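Local coordinates for protein angel homolog 2 (Homo sapiens, PDB 6RW0) that acts as a 2',3'-cyclic phosphatase of the CCR4 deadenylase family and probably binds the 3' untranslated regions of mRNA, at residues L254-G266 with R272-P284. Residues are numbered along the deposited sequence; the frame is centred on the assembly and turned at random.
Sequences LNYEGLPIGKVSG and RGQRILSIPIWPP
L277 meets the 254-266 segment with both branches: CD1 lies 3.9 Å from CD2 of L259 and also touches V264 and Y256, while CD2 packs on I261 CG2. A branched, apolar leucine suits this buried place, where its two methyl branches can each touch different neighbours. With chi1 at 61°, Y256 turns its ring toward 272-284: CE1 lies 3.2 Å from S278 O, and I281 sets CG1 over one face, 3.9 Å from the ring centroid and 21° off the normal, a CH-pi contact. Y256 OH lies 3.5 Å from P280 CA and makes a weak hydrogen bond with Q290. Two backbone bonds flank P260 and hold the segments together: L277 N to L259 O, nearly straight at 170°, and I261 N to R275 O at 3.0 Å. P260, lacking an N-H, fits between them, its CG beside I276 CD1. Q274 extends so that OE1 takes a weak bond from G262 N at 2.9 Å; G262, with no side chain, lets the carboxamide lie close against its CA. I261 CD1 lies over the R275 guanidinium, whose charge is paired with D204. One water donates to both Y256 O and L277 O. G258, whose positive phi favours glycine, has its C 3.5 Å from I276 CG2. V264 rests on helices 203-220 and 244-251. A type II turn, Y256-L259, thus leads into a single antiparallel bridge, P260 and I276 its non-hydrogen-bonded pair, joining two loops at the periphery of the endonuclease/exonuclease/phosphatase fold.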
ATOM      1  N   LEU A 254      -6.071   7.593  17.278  1.00 18.13           N
ATOM      2  CA  LEU A 254      -6.008   8.914  16.666  1.00 17.22           C
ATOM      3  C   LEU A 254      -7.094   9.763  17.295  1.00 18.32           C
ATOM      4  O   LEU A 254      -8.279   9.425  17.205  1.00 19.54           O
ATOM      5  CB  LEU A 254      -6.217   8.855  15.151  1.00 19.10           C
ATOM      6  CG  LEU A 254      -6.291  10.232  14.471  1.00 21.15           C
ATOM      7  CD1 LEU A 254      -4.977  10.969  14.584  1.00 23.97           C
ATOM      8  CD2 LEU A 254      -6.690  10.079  13.021  1.00 21.83           C
ATOM      9  N   ASN A 255      -6.694  10.865  17.916  1.00 19.68           N
ATOM     10  CA  ASN A 255      -7.626  11.885  18.371  1.00 21.74           C
ATOM     11  C   ASN A 255      -7.766  12.877  17.225  1.00 20.01           C
ATOM     12  O   ASN A 255      -6.824  13.604  16.907  1.00 21.86           O
ATOM     13  CB  ASN A 255      -7.084  12.551  19.628  1.00 24.10           C
ATOM     14  CG  ASN A 255      -8.020  13.591  20.171  1.00 28.85           C
ATOM     15  OD1 ASN A 255      -8.932  14.041  19.480  1.00 29.22           O
ATOM     16  ND2 ASN A 255      -7.800  13.994  21.412  1.00 36.33           N
ATOM     17  N   TYR A 256      -8.907  12.865  16.561  1.00 19.84           N
ATOM     18  CA  TYR A 256      -9.132  13.694  15.352  1.00 20.98           C
ATOM     19  C   TYR A 256      -9.932  14.958  15.673  1.00 20.02           C
ATOM     20  O   TYR A 256     -10.384  15.588  14.764  1.00 21.65           O
ATOM     21  CB  TYR A 256      -9.716  12.843  14.221  1.00 21.80           C
ATOM     22  CG  TYR A 256     -11.047  12.206  14.502  1.00 21.53           C
ATOM     23  CD1 TYR A 256     -12.215  12.885  14.252  1.00 22.36           C
ATOM     24  CD2 TYR A 256     -11.137  10.923  14.994  1.00 19.45           C
ATOM     25  CE1 TYR A 256     -13.443  12.317  14.494  1.00 23.05           C
ATOM     26  CE2 TYR A 256     -12.358  10.343  15.263  1.00 20.53           C
ATOM     27  CZ  TYR A 256     -13.517  11.043  15.006  1.00 21.62           C
ATOM     28  OH  TYR A 256     -14.736  10.523  15.258  1.00 25.79           O
ATOM     29  N   GLU A 257     -10.086  15.326  16.938  1.00 22.58           N
ATOM     30  CA  GLU A 257     -10.767  16.569  17.279  1.00 26.05           C
ATOM     31  C   GLU A 257     -10.073  17.753  16.618  1.00 24.14           C
ATOM     32  O   GLU A 257      -8.856  17.917  16.733  1.00 23.92           O
ATOM     33  CB  GLU A 257     -10.752  16.736  18.800  1.00 31.90           C
ATOM     34  CG  GLU A 257     -11.454  17.979  19.315  1.00 39.39           C
ATOM     35  CD  GLU A 257     -11.393  18.105  20.833  1.00 49.35           C
ATOM     36  OE1 GLU A 257     -10.442  17.578  21.451  1.00 53.70           O
ATOM     37  OE2 GLU A 257     -12.304  18.736  21.408  1.00 53.91           O
ATOM     38  N   GLY A 258     -10.853  18.576  15.913  1.00 23.86           N
ATOM     39  CA  GLY A 258     -10.332  19.769  15.271  1.00 21.83           C
ATOM     40  C   GLY A 258      -9.496  19.547  14.031  1.00 20.58           C
ATOM     41  O   GLY A 258      -8.905  20.506  13.532  1.00 22.29           O
ATOM     42  N   LEU A 259      -9.410  18.330  13.523  1.00 17.90           N
ATOM     43  CA  LEU A 259      -8.489  18.043  12.427  1.00 17.00           C
ATOM     44  C   LEU A 259      -9.139  18.365  11.084  1.00 15.12           C
ATOM     45  O   LEU A 259     -10.153  17.746  10.739  1.00 16.73           O
ATOM     46  CB  LEU A 259      -8.086  16.578  12.477  1.00 19.08           C
ATOM     47  CG  LEU A 259      -7.140  16.028  11.419  1.00 19.86           C
ATOM     48  CD1 LEU A 259      -5.859  16.810  11.404  1.00 22.99           C
ATOM     49  CD2 LEU A 259      -6.868  14.548  11.708  1.00 19.95           C
ATOM     50  N   PRO A 260      -8.600  19.303  10.309  1.00 15.85           N
ATOM     51  CA  PRO A 260      -9.162  19.570   8.976  1.00 16.63           C
ATOM     52  C   PRO A 260      -9.000  18.376   8.048  1.00 14.96           C
ATOM     53  O   PRO A 260      -8.032  17.614   8.133  1.00 15.18           O
ATOM     54  CB  PRO A 260      -8.343  20.766   8.470  1.00 17.79           C
ATOM     55  CG  PRO A 260      -7.758  21.392   9.696  1.00 18.17           C
ATOM     56  CD  PRO A 260      -7.518  20.250  10.651  1.00 17.89           C
ATOM     57  N   ILE A 261      -9.969  18.211   7.143  1.00 14.84           N
ATOM     58  CA  ILE A 261      -9.955  17.033   6.272  1.00 14.43           C
ATOM     59  C   ILE A 261      -8.696  16.968   5.414  1.00 14.45           C
ATOM     60  O   ILE A 261      -8.203  15.874   5.103  1.00 14.91           O
ATOM     61  CB  ILE A 261     -11.245  16.930   5.426  1.00 14.92           C
ATOM     62  CG1 ILE A 261     -11.494  18.176   4.580  1.00 15.42           C
ATOM     63  CG2 ILE A 261     -12.450  16.653   6.332  1.00 15.02           C
ATOM     64  CD1 ILE A 261     -12.645  17.976   3.603  1.00 16.05           C
ATOM     65  N   GLY A 262      -8.146  18.105   5.027  1.00 14.41           N
ATOM     66  CA  GLY A 262      -6.968  18.104   4.194  1.00 15.50           C
ATOM     67  C   GLY A 262      -5.659  17.916   4.917  1.00 16.74           C
ATOM     68  O   GLY A 262      -4.615  17.880   4.260  1.00 22.14           O
ATOM     69  N   LYS A 263      -5.673  17.832   6.248  1.00 14.58           N
ATOM     70  CA  LYS A 263      -4.468  17.624   7.035  1.00 14.75           C
ATOM     71  C   LYS A 263      -4.263  16.166   7.402  1.00 15.26           C
ATOM     72  O   LYS A 263      -3.217  15.813   7.953  1.00 18.24           O
ATOM     73  CB  LYS A 263      -4.494  18.490   8.300  1.00 17.70           C
ATOM     74  CG  LYS A 263      -4.623  19.988   8.012  1.00 24.63           C
ATOM     75  CD  LYS A 263      -3.497  20.534   7.148  1.00 36.17           C
ATOM     76  CE  LYS A 263      -2.247  20.782   7.962  1.00 43.02           C
ATOM     77  NZ  LYS A 263      -2.511  21.679   9.118  1.00 48.26           N
ATOM     78  N   VAL A 264      -5.219  15.308   7.064  1.00 14.71           N
ATOM     79  CA  VAL A 264      -5.168  13.901   7.441  1.00 14.38           C
ATOM     80  C   VAL A 264      -3.959  13.213   6.828  1.00 14.88           C
ATOM     81  O   VAL A 264      -3.260  12.437   7.495  1.00 14.70           O
ATOM     82  CB  VAL A 264      -6.480  13.217   7.017  1.00 14.16           C
ATOM     83  CG1 VAL A 264      -6.369  11.712   7.060  1.00 15.94           C
ATOM     84  CG2 VAL A 264      -7.626  13.695   7.871  1.00 15.61           C
ATOM     85  N   SER A 265      -3.712  13.452   5.543  1.00 15.13           N
ATOM     86  CA  SER A 265      -2.714  12.683   4.811  1.00 14.38           C
ATOM     87  C   SER A 265      -1.332  13.310   4.822  1.00 16.22           C
ATOM     88  O   SER A 265      -0.355  12.626   4.491  1.00 15.73           O
ATOM     89  CB  SER A 265      -3.122  12.558   3.343  1.00 14.91           C
ATOM     90  OG  SER A 265      -3.039  13.838   2.725  1.00 14.68           O
ATOM     91  N   GLY A 266      -1.239  14.598   5.113  1.00 16.60           N
ATOM     92  CA  GLY A 266       0.054  15.295   5.112  1.00 17.81           C
ATOM     93  C   GLY A 266       0.537  15.596   3.704  1.00 18.01           C
ATOM     94  O   GLY A 266       1.626  16.088   3.560  1.00 18.73           O
ATOM     95  N   ARG A 272      -6.129  25.747   4.228  1.00 27.21           N
ATOM     96  CA  ARG A 272      -7.041  26.907   4.420  1.00 21.42           C
ATOM     97  C   ARG A 272      -8.452  26.552   3.933  1.00 17.29           C
ATOM     98  O   ARG A 272      -8.529  25.830   2.990  1.00 19.08           O
ATOM     99  CB  ARG A 272      -6.698  28.076   3.491  1.00 30.93           C
ATOM    100  CG  ARG A 272      -5.424  28.840   3.784  1.00 34.72           C
ATOM    101  CD  ARG A 272      -5.351  30.079   2.899  1.00 32.43           C
ATOM    102  NE  ARG A 272      -5.247  29.802   1.479  1.00 31.20           N
ATOM    103  CZ  ARG A 272      -4.172  29.330   0.883  1.00 31.98           C
ATOM    104  NH1 ARG A 272      -4.178  29.072  -0.405  1.00 32.41           N
ATOM    105  NH2 ARG A 272      -3.089  29.090   1.594  1.00 33.55           N
ATOM    106  N   GLY A 273      -9.501  27.062   4.578  1.00 16.39           N
ATOM    107  CA  GLY A 273     -10.913  26.927   4.162  1.00 15.78           C
ATOM    108  C   GLY A 273     -11.454  25.513   4.221  1.00 15.09           C
ATOM    109  O   GLY A 273     -12.469  25.271   3.633  1.00 14.39           O
ATOM    110  N   GLN A 274     -10.835  24.625   4.980  1.00 16.02           N
ATOM    111  CA  GLN A 274     -11.245  23.212   4.976  1.00 15.14           C
ATOM    112  C   GLN A 274     -12.166  22.889   6.138  1.00 13.83           C
ATOM    113  O   GLN A 274     -11.967  23.390   7.211  1.00 15.69           O
ATOM    114  CB  GLN A 274     -10.024  22.304   5.017  1.00 16.77           C
ATOM    115  CG  GLN A 274      -9.209  22.359   3.742  1.00 17.65           C
ATOM    116  CD  GLN A 274      -7.970  21.516   3.857  1.00 20.27           C
ATOM    117  OE1 GLN A 274      -7.670  20.978   4.898  1.00 19.16           O
ATOM    118  NE2 GLN A 274      -7.238  21.420   2.772  1.00 24.81           N
ATOM    119  N   ARG A 275     -13.132  22.030   5.868  1.00 14.66           N
ATOM    120  CA  ARG A 275     -14.064  21.488   6.862  1.00 14.74           C
ATOM    121  C   ARG A 275     -13.276  20.611   7.840  1.00 16.44           C
ATOM    122  O   ARG A 275     -12.319  20.006   7.444  1.00 16.20           O
ATOM    123  CB  ARG A 275     -15.099  20.694   6.067  1.00 18.31           C
ATOM    124  CG  ARG A 275     -16.094  19.909   6.895  1.00 20.54           C
ATOM    125  CD  ARG A 275     -17.198  19.360   6.013  1.00 20.05           C
ATOM    126  NE  ARG A 275     -16.702  18.572   4.896  1.00 17.57           N
ATOM    127  CZ  ARG A 275     -16.516  17.266   4.929  1.00 17.22           C
ATOM    128  NH1 ARG A 275     -16.681  16.620   6.060  1.00 19.54           N
ATOM    129  NH2 ARG A 275     -16.177  16.612   3.839  1.00 18.44           N
ATOM    130  N   ILE A 276     -13.679  20.608   9.099  1.00 16.78           N
ATOM    131  CA  ILE A 276     -13.135  19.758  10.157  1.00 17.84           C
ATOM    132  C   ILE A 276     -13.859  18.417  10.125  1.00 18.05           C
ATOM    133  O   ILE A 276     -15.063  18.366   9.865  1.00 22.50           O
ATOM    134  CB  ILE A 276     -13.322  20.449  11.524  1.00 22.06           C
ATOM    135  CG1 ILE A 276     -12.773  21.880  11.498  1.00 24.52           C
ATOM    136  CG2 ILE A 276     -12.711  19.603  12.622  1.00 25.15           C
ATOM    137  CD1 ILE A 276     -11.369  22.025  11.025  1.00 26.14           C
ATOM    138  N   LEU A 277     -13.134  17.326  10.404  1.00 18.74           N
ATOM    139  CA  LEU A 277     -13.723  15.985  10.391  1.00 19.72           C
ATOM    140  C   LEU A 277     -14.977  15.897  11.254  1.00 24.45           C
ATOM    141  O   LEU A 277     -15.010  16.411  12.369  1.00 23.06           O
ATOM    142  CB  LEU A 277     -12.708  14.975  10.943  1.00 18.39           C
ATOM    143  CG  LEU A 277     -11.688  14.589   9.880  1.00 16.53           C
ATOM    144  CD1 LEU A 277     -10.528  13.882  10.545  1.00 17.62           C
ATOM    145  CD2 LEU A 277     -12.258  13.697   8.780  1.00 19.77           C
ATOM    146  N   SER A 278     -15.993  15.182  10.763  1.00 24.55           N
ATOM    147  CA  SER A 278     -17.175  14.936  11.587  1.00 23.22           C
ATOM    148  C   SER A 278     -16.859  13.938  12.709  1.00 22.09           C
ATOM    149  O   SER A 278     -15.911  13.160  12.631  1.00 21.86           O
ATOM    150  CB  SER A 278     -18.337  14.418  10.734  1.00 27.12           C
ATOM    151  OG  SER A 278     -18.804  15.435   9.860  1.00 28.06           O
ATOM    152  N   ILE A 279     -17.644  14.006  13.780  1.00 25.89           N
ATOM    153  CA  ILE A 279     -17.596  13.025  14.862  1.00 24.84           C
ATOM    154  C   ILE A 279     -18.944  12.308  14.880  1.00 25.36           C
ATOM    155  O   ILE A 279     -19.955  12.921  15.245  1.00 27.14           O
ATOM    156  CB  ILE A 279     -17.317  13.686  16.219  1.00 30.98           C
ATOM    157  CG1 ILE A 279     -16.026  14.498  16.163  1.00 33.65           C
ATOM    158  CG2 ILE A 279     -17.227  12.631  17.319  1.00 29.78           C
ATOM    159  CD1 ILE A 279     -15.920  15.558  17.253  1.00 36.45           C
ATOM    160  N   PRO A 280     -19.028  11.034  14.465  1.00 26.54           N
ATOM    161  CA  PRO A 280     -17.973  10.203  13.889  1.00 23.26           C
ATOM    162  C   PRO A 280     -17.682  10.610  12.442  1.00 20.88           C
ATOM    163  O   PRO A 280     -18.435  11.361  11.800  1.00 21.31           O
ATOM    164  CB  PRO A 280     -18.585   8.800  13.931  1.00 29.59           C
ATOM    165  CG  PRO A 280     -20.024   9.066  13.631  1.00 29.83           C
ATOM    166  CD  PRO A 280     -20.338  10.354  14.395  1.00 30.91           C
ATOM    167  N   ILE A 281     -16.588  10.060  11.923  1.00 19.43           N
ATOM    168  CA  ILE A 281     -16.123  10.434  10.592  1.00 17.22           C
ATOM    169  C   ILE A 281     -17.100   9.954   9.531  1.00 17.84           C
ATOM    170  O   ILE A 281     -17.356  10.652   8.543  1.00 19.65           O
ATOM    171  CB  ILE A 281     -14.710   9.881  10.354  1.00 17.63           C
ATOM    172  CG1 ILE A 281     -13.710  10.529  11.318  1.00 20.83           C
ATOM    173  CG2 ILE A 281     -14.287  10.088   8.897  1.00 17.70           C
ATOM    174  CD1 ILE A 281     -12.306   9.913  11.259  1.00 23.45           C
ATOM    175  N   TRP A 282     -17.618   8.748   9.708  1.00 17.48           N
ATOM    176  CA  TRP A 282     -18.485   8.059   8.729  1.00 17.88           C
ATOM    177  C   TRP A 282     -19.806   7.685   9.390  1.00 17.20           C
ATOM    178  O   TRP A 282     -19.841   7.586  10.597  1.00 18.40           O
ATOM    179  CB  TRP A 282     -17.740   6.837   8.166  1.00 17.39           C
ATOM    180  CG  TRP A 282     -17.386   5.799   9.182  1.00 16.66           C
ATOM    181  CD1 TRP A 282     -18.216   4.891   9.765  1.00 17.72           C
ATOM    182  CD2 TRP A 282     -16.088   5.561   9.733  1.00 16.21           C
ATOM    183  NE1 TRP A 282     -17.523   4.115  10.644  1.00 18.63           N
ATOM    184  CE2 TRP A 282     -16.218   4.504  10.653  1.00 17.38           C
ATOM    185  CE3 TRP A 282     -14.836   6.141   9.541  1.00 15.63           C
ATOM    186  CZ2 TRP A 282     -15.138   4.014  11.367  1.00 18.92           C
ATOM    187  CZ3 TRP A 282     -13.769   5.656  10.251  1.00 17.65           C
ATOM    188  CH2 TRP A 282     -13.924   4.613  11.156  1.00 19.51           C
ATOM    189  N   PRO A 283     -20.894   7.518   8.632  1.00 17.99           N
ATOM    190  CA  PRO A 283     -22.176   7.242   9.239  1.00 18.87           C
ATOM    191  C   PRO A 283     -22.381   5.815   9.772  1.00 20.65           C
ATOM    192  O   PRO A 283     -21.703   4.943   9.387  1.00 19.73           O
ATOM    193  CB  PRO A 283     -23.168   7.564   8.117  1.00 21.41           C
ATOM    194  CG  PRO A 283     -22.416   7.255   6.872  1.00 22.39           C
ATOM    195  CD  PRO A 283     -21.012   7.712   7.184  1.00 20.29           C
ATOM    196  N   PRO A 284     -23.394   5.590  10.629  1.00 21.20           N
ATOM    197  CA  PRO A 284     -23.668   4.268  11.172  1.00 22.27           C
ATOM    198  C   PRO A 284     -24.025   3.189  10.144  1.00 20.13           C
ATOM    199  O   PRO A 284     -23.764   2.068  10.409  1.00 20.55           O
ATOM    200  CB  PRO A 284     -24.874   4.432  12.105  1.00 25.24           C
ATOM    201  CG  PRO A 284     -25.209   5.886  12.125  1.00 29.07           C
ATOM    202  CD  PRO A 284     -24.259   6.617  11.212  1.00 24.79           C
TER
HETATM  203  O   HOH W   1     -13.320  16.582  14.637  1.00 33.09           O